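Local coordinates for uncharacterized peptidase Lmo0363 (Listeria monocytogenes, PDB 3L4E), which probably acts as a serine peptidase of the S51 family, cleaving peptide bonds in the manner of peptidase E, at residues Leu17-Glu22 against Glu54-Leu59; Glu191-Phe194 against Glu199-Thr202; Lys104-Glu109 against Lys114-Glu119; Ser9-Val14 against Lys50-Ser55. All blocks are in the same frame, centred on the assembly; numbering follows the deposited sequence. Where two conformers were deposited one is given.

Interaction 1 of 4, residues Leu17-Glu22 against Glu54-Leu59; sequences LFTEFE and ESLGLL
The ring of F18 presents an edge to L56, whose CD1 lies near the ring plane, 3.8 Å from F18 CD2. The two side chains cross obliquely, so that one methyl of the leucine meets the aromatic rim and the other turns toward T19. L56 CD2 is 3.7 Å from T19 CG2, and the same threonine methyl also lies 4.0 Å from L56 CD1, so the fork of the leucine spreads over CG2. T19 can offer a methyl here because its OG1 is turned back into its own helix and bonded to the P16 carbonyl. F18 reaches across because its CG is anti to the backbone N (chi1 -176°), which carries the ring off the flank of helix 15-21. L58 CD1 adds a looser contact, 4.5 Å from F18 CE2.

The two leucines stand before and after G57, where helix 44-55 closes in a Schellman motif: G57, with positive phi, donates its N to E54 O at 3.0 Å and turns the chain toward strand 59-62. Helices 15-21 and 44-55 pack side by side on the same face of the central, largely parallel sheet of this alpha/beta fold, and their backbones stay well apart, with 8.3 Å between T19 CA and L56 CA. L25, from the loop after the first helix, touches F18, L56 and L58 alike. On the sheet side, F18 rests on L115 and I117 of strand 115-119 and makes edge-to-face contacts with F6 and F11, so its ring is enclosed by apolar groups.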
loop_
_atom_site.group_PDB
_atom_site.type_symbol
_atom_site.label_atom_id
_atom_site.label_comp_id
_atom_site.label_asym_id
_atom_site.label_seq_id
_atom_site.Cartn_x
_atom_site.Cartn_y
_atom_site.Cartn_z
ATOM N N LEU A 17 7.247 -11.303 -8.785
ATOM C CA LEU A 17 6.737 -11.868 -7.541
ATOM C C LEU A 17 5.224 -11.742 -7.499
ATOM O O LEU A 17 4.534 -12.627 -6.995
ATOM C CB LEU A 17 7.368 -11.198 -6.319
ATOM C CG LEU A 17 8.894 -11.324 -6.245
ATOM C CD1 LEU A 17 9.406 -10.733 -4.935
ATOM C CD2 LEU A 17 9.354 -12.778 -6.394
ATOM N N PHE A 18 4.704 -10.642 -8.041
ATOM C CA PHE A 18 3.258 -10.488 -8.115
ATOM C C PHE A 18 2.598 -11.539 -9.014
ATOM O O PHE A 18 1.562 -12.107 -8.652
ATOM C CB PHE A 18 2.826 -9.084 -8.554
ATOM C CG PHE A 18 1.337 -8.905 -8.542
ATOM C CD1 PHE A 18 0.651 -8.806 -7.334
ATOM C CD2 PHE A 18 0.617 -8.876 -9.727
ATOM C CE1 PHE A 18 -0.720 -8.674 -7.314
ATOM C CE2 PHE A 18 -0.743 -8.740 -9.713
ATOM C CZ PHE A 18 -1.421 -8.637 -8.501
ATOM N N THR A 19 3.181 -11.795 -10.186
ATOM C CA THR A 19 2.614 -12.804 -11.075
ATOM C C THR A 19 2.761 -14.218 -10.504
ATOM O O THR A 19 1.964 -15.088 -10.815
ATOM C CB THR A 19 3.203 -12.736 -12.499
ATOM O OG1 THR A 19 4.617 -12.958 -12.449
ATOM C CG2 THR A 19 2.941 -11.377 -13.119
ATOM N N GLU A 20 3.777 -14.442 -9.675
ATOM C CA GLU A 20 3.852 -15.683 -8.907
ATOM C C GLU A 20 2.715 -15.742 -7.884
ATOM O O GLU A 20 2.103 -16.778 -7.685
ATOM C CB GLU A 20 5.210 -15.807 -8.199
ATOM C CG GLU A 20 5.339 -17.026 -7.308
ATOM C CD GLU A 20 6.647 -17.048 -6.534
ATOM O OE1 GLU A 20 7.617 -16.396 -6.977
ATOM O OE2 GLU A 20 6.706 -17.725 -5.487
ATOM N N PHE A 21 2.435 -14.614 -7.243
ATOM C CA PHE A 21 1.405 -14.543 -6.204
ATOM C C PHE A 21 -0.015 -14.776 -6.749
ATOM O O PHE A 21 -0.803 -15.528 -6.158
ATOM C CB PHE A 21 1.503 -13.182 -5.503
ATOM C CG PHE A 21 0.568 -13.008 -4.337
ATOM C CD1 PHE A 21 0.704 -13.781 -3.195
ATOM C CD2 PHE A 21 -0.421 -12.036 -4.367
ATOM C CE1 PHE A 21 -0.147 -13.606 -2.111
ATOM C CE2 PHE A 21 -1.280 -11.852 -3.284
ATOM C CZ PHE A 21 -1.143 -12.639 -2.155
ATOM N N GLU A 22 -0.328 -14.144 -7.885
ATOM C CA GLU A 22 -1.688 -14.143 -8.430
ATOM C C GLU A 22 -1.756 -14.498 -9.929
ATOM O O GLU A 22 -1.097 -13.859 -10.738
ATOM C CB GLU A 22 -2.296 -12.758 -8.201
ATOM C CG GLU A 22 -3.724 -12.580 -8.695
ATOM C CD GLU A 22 -4.758 -13.173 -7.762
ATOM O OE1 GLU A 22 -4.403 -13.574 -6.634
ATOM O OE2 GLU A 22 -5.939 -13.225 -8.158
ATOM N N GLU A 54 -0.567 -2.517 -16.195
ATOM C CA GLU A 54 -1.122 -2.581 -17.544
ATOM C C GLU A 54 -0.386 -3.607 -18.403
ATOM O O GLU A 54 -0.990 -4.260 -19.257
ATOM C CB GLU A 54 -1.129 -1.194 -18.191
ATOM C CG GLU A 54 -2.189 -0.276 -17.583
ATOM C CD GLU A 54 -2.068 1.163 -18.016
ATOM O OE1 GLU A 54 -1.052 1.512 -18.644
ATOM O OE2 GLU A 54 -2.990 1.951 -17.717
ATOM N N SER A 55 0.910 -3.769 -18.155
ATOM C CA SER A 55 1.699 -4.744 -18.911
ATOM C C SER A 55 1.292 -6.175 -18.582
ATOM O O SER A 55 1.662 -7.104 -19.302
ATOM C CB SER A 55 3.196 -4.568 -18.653
ATOM O OG SER A 55 3.571 -5.174 -17.419
ATOM N N LEU A 56 0.539 -6.353 -17.498
ATOM C CA LEU A 56 0.081 -7.678 -17.086
ATOM C C LEU A 56 -1.315 -7.963 -17.625
ATOM O O LEU A 56 -1.885 -9.030 -17.387
ATOM C CB LEU A 56 0.062 -7.780 -15.558
ATOM C CG LEU A 56 1.401 -7.586 -14.853
ATOM C CD1 LEU A 56 1.184 -7.754 -13.356
ATOM C CD2 LEU A 56 2.449 -8.562 -15.395
ATOM N N GLY A 57 -1.874 -6.995 -18.340
ATOM C CA GLY A 57 -3.208 -7.137 -18.891
ATOM C C GLY A 57 -4.314 -6.709 -17.946
ATOM O O GLY A 57 -5.483 -7.044 -18.157
ATOM N N LEU A 58 -3.946 -5.984 -16.894
ATOM C CA LEU A 58 -4.926 -5.464 -15.944
ATOM C C LEU A 58 -5.535 -4.158 -16.443
ATOM O O LEU A 58 -4.870 -3.367 -17.120
ATOM C CB LEU A 58 -4.283 -5.256 -14.571
ATOM C CG LEU A 58 -3.863 -6.552 -13.885
ATOM C CD1 LEU A 58 -2.862 -6.281 -12.763
ATOM C CD2 LEU A 58 -5.083 -7.293 -13.368
ATOM N N LEU A 59 -6.807 -3.944 -16.114
ATOM C CA LEU A 59 -7.490 -2.693 -16.426
ATOM C C LEU A 59 -7.434 -1.813 -15.191
ATOM O O LEU A 59 -7.988 -2.161 -14.141
ATOM C CB LEU A 59 -8.940 -2.955 -16.804
ATOM C CG LEU A 59 -9.122 -3.631 -18.152
ATOM C CD1 LEU A 59 -10.558 -4.102 -18.316
ATOM C CD2 LEU A 59 -8.733 -2.664 -19.262
#

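Interaction 2 of 4, residues Glu191-Phe194 against Glu199-Thr202; sequences EAIF and EVIT
Residues 191-194 and 199-202 run antiparallel as paired strands, their axes coming within 4.6 Å at 170° to one another. F194 and I201 form a hydrogen-bonded pair, with F194 N to I201 O at 2.8 Å and I201 N to F194 O at 2.9 Å. Both bonds are nearly straight (167° and 161° at the hydrogen). I193 and T202 make the next, non-hydrogen-bonded pair. On the face they share, I193 CG2 lies 3.7 Å from V200 CG1, the two side chains side by side and pointing the same way, with Y185 and F156 packed against both. On the other face the side chains of F194 and I201 meet at their stems, CB to CB 4.4 Å, and F194 CB also lies 3.6 Å from I201 O; the F194 ring leads away, to L17, E20 and F21. E191 crosses T202 at the start of the hairpin, its OE2 3.8 Å from T202 CG2, while E191 OE1 accepts from S188 N and T202 OG1 bonds to Y185 OH. The hairpin thus closes one margin of the central sheet. The pairing rests on backbone bonds; E191 OE1 and T202 OG1 are engaged elsewhere, and the side-chain contacts across the strands are mainly between carbon atoms.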
loop_
_atom_site.group_PDB
_atom_site.type_symbol
_atom_site.label_atom_id
_atom_site.label_comp_id
_atom_site.label_asym_id
_atom_site.label_seq_id
_atom_site.Cartn_x
_atom_site.Cartn_y
_atom_site.Cartn_z
ATOM N N GLU A 191 12.054 -7.053 -2.322
ATOM C CA GLU A 191 11.297 -8.021 -1.531
ATOM C C GLU A 191 9.807 -7.701 -1.566
ATOM O O GLU A 191 9.407 -6.542 -1.675
ATOM C CB GLU A 191 11.770 -8.028 -0.066
ATOM C CG GLU A 191 13.039 -8.845 0.205
ATOM C CD GLU A 191 13.508 -8.736 1.655
ATOM O OE1 GLU A 191 13.330 -7.653 2.252
ATOM O OE2 GLU A 191 14.062 -9.724 2.190
ATOM N N ALA A 192 8.983 -8.738 -1.473
ATOM C CA ALA A 192 7.549 -8.559 -1.309
ATOM C C ALA A 192 7.087 -9.495 -0.207
ATOM O O ALA A 192 7.752 -10.495 0.080
ATOM C CB ALA A 192 6.815 -8.841 -2.613
ATOM N N ILE A 193 5.969 -9.158 0.428
ATOM C CA ILE A 193 5.367 -10.035 1.429
ATOM C C ILE A 193 4.056 -10.572 0.862
ATOM O O ILE A 193 3.157 -9.788 0.501
ATOM C CB ILE A 193 5.083 -9.315 2.772
ATOM C CG1 ILE A 193 6.290 -8.477 3.216
ATOM C CG2 ILE A 193 4.711 -10.341 3.842
ATOM C CD1 ILE A 193 5.999 -7.571 4.403
ATOM N N PHE A 194 3.980 -11.899 0.757
ATOM C CA PHE A 194 2.792 -12.606 0.299
ATOM C C PHE A 194 1.962 -12.927 1.529
ATOM O O PHE A 194 2.440 -13.623 2.440
ATOM C CB PHE A 194 3.157 -13.961 -0.323
ATOM C CG PHE A 194 3.896 -13.896 -1.642
ATOM C CD1 PHE A 194 4.401 -12.717 -2.154
ATOM C CD2 PHE A 194 4.102 -15.067 -2.360
ATOM C CE1 PHE A 194 5.081 -12.710 -3.368
ATOM C CE2 PHE A 194 4.777 -15.059 -3.562
ATOM C CZ PHE A 194 5.263 -13.877 -4.065
ATOM N N GLU A 199 -1.047 -17.193 6.418
ATOM C CA GLU A 199 0.183 -17.575 5.725
ATOM C C GLU A 199 0.905 -16.319 5.241
ATOM O O GLU A 199 0.449 -15.652 4.316
ATOM C CB GLU A 199 -0.115 -18.547 4.567
ATOM C CG GLU A 199 -0.790 -19.842 5.032
ATOM C CD GLU A 199 -0.974 -20.905 3.946
ATOM O OE1 GLU A 199 -1.077 -20.575 2.740
ATOM O OE2 GLU A 199 -1.042 -22.098 4.320
ATOM N N VAL A 200 2.027 -16.005 5.886
ATOM C CA VAL A 200 2.825 -14.815 5.585
ATOM C C VAL A 200 4.237 -15.213 5.156
ATOM O O VAL A 200 4.987 -15.838 5.922
ATOM C CB VAL A 200 2.915 -13.887 6.821
ATOM C CG1 VAL A 200 3.771 -12.655 6.532
ATOM C CG2 VAL A 200 1.525 -13.478 7.280
ATOM N N ILE A 201 4.600 -14.853 3.930
ATOM C CA ILE A 201 5.863 -15.298 3.350
ATOM C C ILE A 201 6.583 -14.146 2.660
ATOM O O ILE A 201 6.013 -13.475 1.801
ATOM C CB ILE A 201 5.631 -16.410 2.311
ATOM C CG1 ILE A 201 4.823 -17.560 2.922
ATOM C CG2 ILE A 201 6.958 -16.925 1.785
ATOM C CD1 ILE A 201 4.285 -18.556 1.912
ATOM N N THR A 202 7.834 -13.917 3.033
ATOM C CA THR A 202 8.663 -12.965 2.311
ATOM C C THR A 202 9.339 -13.660 1.135
ATOM O O THR A 202 9.850 -14.781 1.268
ATOM C CB THR A 202 9.745 -12.345 3.215
ATOM O OG1 THR A 202 9.115 -11.596 4.262
ATOM C CG2 THR A 202 10.642 -11.408 2.408
#

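Interaction 3 of 4, residues Lys104-Glu109 against Lys114-Glu119; sequences KLILEE and KLYIGE
E109 and K114 are joined by both side chain and backbone. In the salt bridge, K114 NZ stands 2.8 Å from E109 OE1, approaching on the anti side and 33° out of the carboxylate plane. The two chains lie side by side and point the same way, CB to CB 4.0 Å; E109 is bent at chi2 (-62°) and K114 folds at chi2 and chi3, which brings the charged ends together instead of letting them run past each other. The ammonium is gripped further by the carbonyls of L77 and N80, so one NZ serves three oxygens and pins the end of helix 70-79 to that of helix 102-111. A backbone bond, K114 N to E109 O at 3.0 Å, ties the chain leaving the helix back to its last turns.

Apolar packing takes over one turn earlier. I106 CG2 lies 4.0 Å from Y116 CD1 and 4.1 Å from Y116 CE1, so a single methyl approaches the CD1-CE1 bond obliquely. The Y116 hydroxyl is bonded to O of G122, the last glycine of a probable nucleophile elbow (GxSxG) that also includes G118 and S120.

Strand 115-119 runs between strands 82-85 and 4-8. Y116 faces helix 102-111 on one side of the sheet, while L115 and I117 face helix 15-21 on the other, so this contact seats helix 102-111 on the sheet just ahead of the putative catalytic serine.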
loop_
_atom_site.group_PDB
_atom_site.type_symbol
_atom_site.label_atom_id
_atom_site.label_comp_id
_atom_site.label_asym_id
_atom_site.label_seq_id
_atom_site.Cartn_x
_atom_site.Cartn_y
_atom_site.Cartn_z
ATOM N N LYS A 104 -12.666 1.867 6.263
ATOM C CA LYS A 104 -13.665 0.846 6.554
ATOM C C LYS A 104 -14.058 0.044 5.314
ATOM O O LYS A 104 -14.194 -1.179 5.372
ATOM C CB LYS A 104 -14.912 1.493 7.165
ATOM C CG LYS A 104 -15.552 0.690 8.286
ATOM C CD LYS A 104 -14.772 0.826 9.586
ATOM C CE LYS A 104 -13.531 -0.054 9.600
ATOM N NZ LYS A 104 -12.642 0.277 10.738
ATOM N N LEU A 105 -14.239 0.740 4.195
ATOM C CA LEU A 105 -14.659 0.103 2.949
ATOM C C LEU A 105 -13.577 -0.815 2.390
ATOM O O LEU A 105 -13.866 -1.827 1.746
ATOM C CB LEU A 105 -15.029 1.168 1.921
ATOM C CG LEU A 105 -16.166 2.076 2.383
ATOM C CD1 LEU A 105 -16.416 3.175 1.366
ATOM C CD2 LEU A 105 -17.420 1.258 2.614
ATOM N N ILE A 106 -12.325 -0.456 2.636
ATOM C CA ILE A 106 -11.204 -1.275 2.197
ATOM C C ILE A 106 -11.143 -2.547 3.042
ATOM O O ILE A 106 -11.002 -3.651 2.512
ATOM C CB ILE A 106 -9.870 -0.502 2.230
ATOM C CG1 ILE A 106 -9.871 0.548 1.111
ATOM C CG2 ILE A 106 -8.681 -1.464 2.114
ATOM C CD1 ILE A 106 -8.663 1.446 1.071
ATOM N N LEU A 107 -11.283 -2.397 4.355
ATOM C CA LEU A 107 -11.275 -3.563 5.232
ATOM C C LEU A 107 -12.394 -4.540 4.887
ATOM O O LEU A 107 -12.183 -5.751 4.885
ATOM C CB LEU A 107 -11.373 -3.146 6.699
ATOM C CG LEU A 107 -10.152 -2.426 7.265
ATOM C CD1 LEU A 107 -10.419 -1.973 8.698
ATOM C CD2 LEU A 107 -8.920 -3.319 7.183
ATOM N N GLU A 108 -13.586 -4.016 4.604
ATOM C CA GLU A 108 -14.715 -4.873 4.233
ATOM C C GLU A 108 -14.432 -5.666 2.959
ATOM O O GLU A 108 -14.719 -6.865 2.887
ATOM C CB GLU A 108 -16.009 -4.063 4.063
ATOM C CG GLU A 108 -17.207 -4.922 3.658
ATOM C CD GLU A 108 -18.391 -4.117 3.140
ATOM O OE1 GLU A 108 -18.419 -2.881 3.322
ATOM O OE2 GLU A 108 -19.306 -4.733 2.551
ATOM N N GLU A 109 -13.880 -4.999 1.949
ATOM C CA GLU A 109 -13.563 -5.668 0.693
ATOM C C GLU A 109 -12.522 -6.762 0.895
ATOM O O GLU A 109 -12.655 -7.862 0.363
ATOM C CB GLU A 109 -13.069 -4.661 -0.350
ATOM C CG GLU A 109 -14.125 -3.664 -0.806
ATOM C CD GLU A 109 -15.310 -4.339 -1.477
ATOM O OE1 GLU A 109 -15.096 -5.262 -2.290
ATOM O OE2 GLU A 109 -16.458 -3.950 -1.195
ATOM N N LYS A 114 -11.143 -9.695 -1.452
ATOM C CA LYS A 114 -10.494 -8.849 -2.454
ATOM C C LYS A 114 -9.000 -8.690 -2.194
ATOM O O LYS A 114 -8.587 -8.467 -1.062
ATOM C CB LYS A 114 -11.160 -7.478 -2.488
ATOM C CG LYS A 114 -10.872 -6.670 -3.731
ATOM C CD LYS A 114 -12.099 -5.844 -4.108
ATOM C CE LYS A 114 -13.250 -6.744 -4.512
ATOM N NZ LYS A 114 -14.463 -5.972 -4.900
ATOM N N LEU A 115 -8.196 -8.820 -3.246
ATOM C CA LEU A 115 -6.748 -8.662 -3.147
ATOM C C LEU A 115 -6.349 -7.202 -2.966
ATOM O O LEU A 115 -6.746 -6.339 -3.754
ATOM C CB LEU A 115 -6.064 -9.231 -4.392
ATOM C CG LEU A 115 -4.560 -8.981 -4.526
ATOM C CD1 LEU A 115 -3.801 -9.608 -3.367
ATOM C CD2 LEU A 115 -4.038 -9.504 -5.862
ATOM N N TYR A 116 -5.550 -6.945 -1.933
ATOM C CA TYR A 116 -5.005 -5.624 -1.641
ATOM C C TYR A 116 -3.510 -5.594 -1.945
ATOM O O TYR A 116 -2.744 -6.414 -1.417
ATOM C CB TYR A 116 -5.250 -5.275 -0.167
ATOM C CG TYR A 116 -4.683 -3.938 0.270
ATOM C CD1 TYR A 116 -5.445 -2.773 0.191
ATOM C CD2 TYR A 116 -3.387 -3.840 0.772
ATOM C CE1 TYR A 116 -4.932 -1.553 0.582
ATOM C CE2 TYR A 116 -2.861 -2.613 1.173
ATOM C CZ TYR A 116 -3.649 -1.474 1.083
ATOM O OH TYR A 116 -3.159 -0.245 1.460
ATOM N N ILE A 117 -3.106 -4.665 -2.808
ATOM C CA ILE A 117 -1.698 -4.473 -3.138
ATOM C C ILE A 117 -1.261 -3.154 -2.521
ATOM O O ILE A 117 -1.814 -2.094 -2.840
ATOM C CB ILE A 117 -1.463 -4.415 -4.653
ATOM C CG1 ILE A 117 -1.995 -5.679 -5.342
ATOM C CG2 ILE A 117 0.030 -4.183 -4.953
ATOM C CD1 ILE A 117 -2.179 -5.498 -6.846
ATOM N N GLY A 118 -0.302 -3.217 -1.606
ATOM C CA GLY A 118 0.146 -2.017 -0.920
ATOM C C GLY A 118 1.607 -1.718 -1.157
ATOM O O GLY A 118 2.468 -2.531 -0.803
ATOM N N GLU A 119 1.886 -0.554 -1.743
ATOM C CA GLU A 119 3.254 -0.145 -2.047
ATOM C C GLU A 119 3.737 0.941 -1.103
ATOM O O GLU A 119 3.138 2.018 -1.036
ATOM C CB GLU A 119 3.341 0.393 -3.468
ATOM C CG GLU A 119 4.710 0.962 -3.808
ATOM C CD GLU A 119 4.737 1.566 -5.189
ATOM O OE1 GLU A 119 5.340 0.948 -6.078
ATOM O OE2 GLU A 119 4.138 2.642 -5.397
#

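Interaction 4 of 4, residues Ser9-Val14 against Lys50-Ser55; sequences SSFKDV and KKALES
The carbonyl of A52, whose methyl touches F11, receives the hydroxyl of S55, OG to O 2.7 Å, a bond that folds the serine back onto helix 44-55. The methyl itself sits at the edge of the F11 ring, near its plane, with A52 CB 4.0 Å from F11 CE2. L53 reaches the same end of the ring: its CD2 is 3.8 Å from both CE2 and CZ of F11, and the two side chains cross at about a right angle. F11 gets there with CG anti to the backbone N (chi1 -175°), which sends the ring out of its short 3-10 turn toward the helix.

That turn is held by D13 N to S10 O at 2.9 Å and V14 N to F11 O at 3.0 Å. On its outer side K12 NZ pairs with D13 OD1 at 2.9 Å, the lysine meeting the syn side of the carboxylate, 28° out of its plane.

F11 also makes an edge-to-face contact with Y84, while its N donates to E119 OE1 next to S120, an active-site residue by similarity. S9 O is in turn bonded to S120 OG. Across the interface itself no hydrogen bond forms, so its fit depends on shape and hydrophobic burial; the polar bonds of the loop to E119 and S120 probably help to place the chain beside the putative catalytic serine.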
loop_
_atom_site.group_PDB
_atom_site.type_symbol
_atom_site.label_atom_id
_atom_site.label_comp_id
_atom_site.label_asym_id
_atom_site.label_seq_id
_atom_site.Cartn_x
_atom_site.Cartn_y
_atom_site.Cartn_z
ATOM N N SER A 9 7.854 -2.562 -1.403
ATOM C CA SER A 9 8.459 -1.230 -1.311
ATOM C C SER A 9 8.356 -0.501 -2.642
ATOM O O SER A 9 8.371 0.730 -2.698
ATOM C CB SER A 9 9.943 -1.328 -0.947
ATOM O OG SER A 9 10.158 -2.043 0.249
ATOM N N SER A 10 8.271 -1.278 -3.718
ATOM C CA SER A 10 8.408 -0.751 -5.067
ATOM C C SER A 10 7.815 -1.755 -6.037
ATOM O O SER A 10 8.476 -2.720 -6.415
ATOM C CB SER A 10 9.890 -0.519 -5.382
ATOM O OG SER A 10 10.091 -0.135 -6.733
ATOM N N PHE A 11 6.556 -1.554 -6.415
ATOM C CA PHE A 11 5.865 -2.561 -7.206
ATOM C C PHE A 11 6.623 -2.859 -8.500
ATOM O O PHE A 11 6.733 -4.009 -8.904
ATOM C CB PHE A 11 4.403 -2.169 -7.482
ATOM C CG PHE A 11 3.620 -3.242 -8.202
ATOM C CD1 PHE A 11 3.129 -4.332 -7.506
ATOM C CD2 PHE A 11 3.406 -3.174 -9.574
ATOM C CE1 PHE A 11 2.426 -5.344 -8.153
ATOM C CE2 PHE A 11 2.700 -4.176 -10.237
ATOM C CZ PHE A 11 2.210 -5.268 -9.527
ATOM N N LYS A 12 7.171 -1.824 -9.126
ATOM C CA LYS A 12 7.836 -2.010 -10.406
ATOM C C LYS A 12 9.080 -2.893 -10.288
ATOM O O LYS A 12 9.552 -3.424 -11.288
ATOM C CB LYS A 12 8.162 -0.661 -11.065
ATOM C CG LYS A 12 9.162 0.204 -10.322
ATOM C CD LYS A 12 10.589 -0.121 -10.705
ATOM C CE LYS A 12 11.564 0.901 -10.129
ATOM N NZ LYS A 12 12.965 0.656 -10.590
ATOM N N ASP A 13 9.591 -3.061 -9.072
ATOM C CA ASP A 13 10.797 -3.862 -8.852
ATOM C C ASP A 13 10.479 -5.327 -8.564
ATOM O O ASP A 13 11.382 -6.170 -8.555
ATOM C CB ASP A 13 11.630 -3.291 -7.700
ATOM C CG ASP A 13 12.437 -2.072 -8.102
ATOM O OD1 ASP A 13 12.724 -1.900 -9.307
ATOM O OD2 ASP A 13 12.805 -1.294 -7.200
ATOM N N VAL A 14 9.204 -5.644 -8.337
ATOM C CA VAL A 14 8.836 -7.018 -7.968
ATOM C C VAL A 14 7.658 -7.575 -8.767
ATOM O O VAL A 14 6.922 -8.447 -8.286
ATOM C CB VAL A 14 8.515 -7.144 -6.458
ATOM C CG1 VAL A 14 9.746 -6.839 -5.610
ATOM C CG2 VAL A 14 7.361 -6.217 -6.064
ATOM N N LYS A 50 1.647 1.862 -12.438
ATOM C CA LYS A 50 0.482 1.784 -13.319
ATOM C C LYS A 50 0.802 1.066 -14.630
ATOM O O LYS A 50 0.047 0.194 -15.077
ATOM C CB LYS A 50 -0.072 3.176 -13.614
ATOM C CG LYS A 50 -1.403 3.153 -14.349
ATOM C CD LYS A 50 -1.965 4.555 -14.514
ATOM C CE LYS A 50 -3.344 4.516 -15.159
ATOM N NZ LYS A 50 -3.966 5.869 -15.250
ATOM N N LYS A 51 1.920 1.430 -15.247
ATOM C CA LYS A 51 2.321 0.794 -16.496
ATOM C C LYS A 51 2.660 -0.682 -16.287
ATOM O O LYS A 51 2.421 -1.515 -17.171
ATOM C CB LYS A 51 3.494 1.549 -17.112
ATOM C CG LYS A 51 3.129 2.934 -17.617
ATOM C CD LYS A 51 4.386 3.743 -17.931
ATOM C CE LYS A 51 4.053 5.163 -18.377
ATOM N NZ LYS A 51 5.286 5.991 -18.553
ATOM N N ALA A 52 3.203 -1.017 -15.118
ATOM C CA ALA A 52 3.513 -2.414 -14.814
ATOM C C ALA A 52 2.232 -3.231 -14.737
ATOM O O ALA A 52 2.149 -4.325 -15.307
ATOM C CB ALA A 52 4.319 -2.534 -13.516
ATOM N N LEU A 53 1.233 -2.703 -14.030
ATOM C CA LEU A 53 -0.068 -3.364 -13.966
ATOM C C LEU A 53 -0.628 -3.565 -15.378
ATOM O O LEU A 53 -1.104 -4.653 -15.723
ATOM C CB LEU A 53 -1.052 -2.560 -13.115
ATOM C CG LEU A 53 -0.755 -2.461 -11.612
ATOM C CD1 LEU A 53 -1.611 -1.358 -10.983
ATOM C CD2 LEU A 53 -0.974 -3.790 -10.882
ATOM N N GLU A 54 -0.567 -2.517 -16.195
ATOM C CA GLU A 54 -1.122 -2.581 -17.544
ATOM C C GLU A 54 -0.386 -3.607 -18.403
ATOM O O GLU A 54 -0.990 -4.260 -19.257
ATOM C CB GLU A 54 -1.129 -1.194 -18.191
ATOM C CG GLU A 54 -2.189 -0.276 -17.583
ATOM C CD GLU A 54 -2.068 1.163 -18.016
ATOM O OE1 GLU A 54 -1.052 1.512 -18.644
ATOM O OE2 GLU A 54 -2.990 1.951 -17.717
ATOM N N SER A 55 0.910 -3.769 -18.155
ATOM C CA SER A 55 1.699 -4.744 -18.911
ATOM C C SER A 55 1.292 -6.175 -18.582
ATOM O O SER A 55 1.662 -7.104 -19.302
ATOM C CB SER A 55 3.196 -4.568 -18.653
ATOM O OG SER A 55 3.571 -5.174 -17.419
#

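Interactions 4 and 1 interleave along the chain: 9-14 and 17-22 come first, then 50-55 and 54-59, which share E54 and S55 at the end of helix 44-55. Their centres are 8 Å apart, and F11 packs on F18 between them, forming one continuous apolar patch. Interaction 3 follows, and interaction 2 closes the series near the C terminus; each is about 16 to 18 Å from the other contacts, centre to centre. Both involve the central sheet, at strand 115-119 and at the 191-204 hairpin. Helix 15-21 connects them, with F21 touching both L115 and F194. Interaction 3 meets interaction 4 where E119 and F11 join beside the putative catalytic serine.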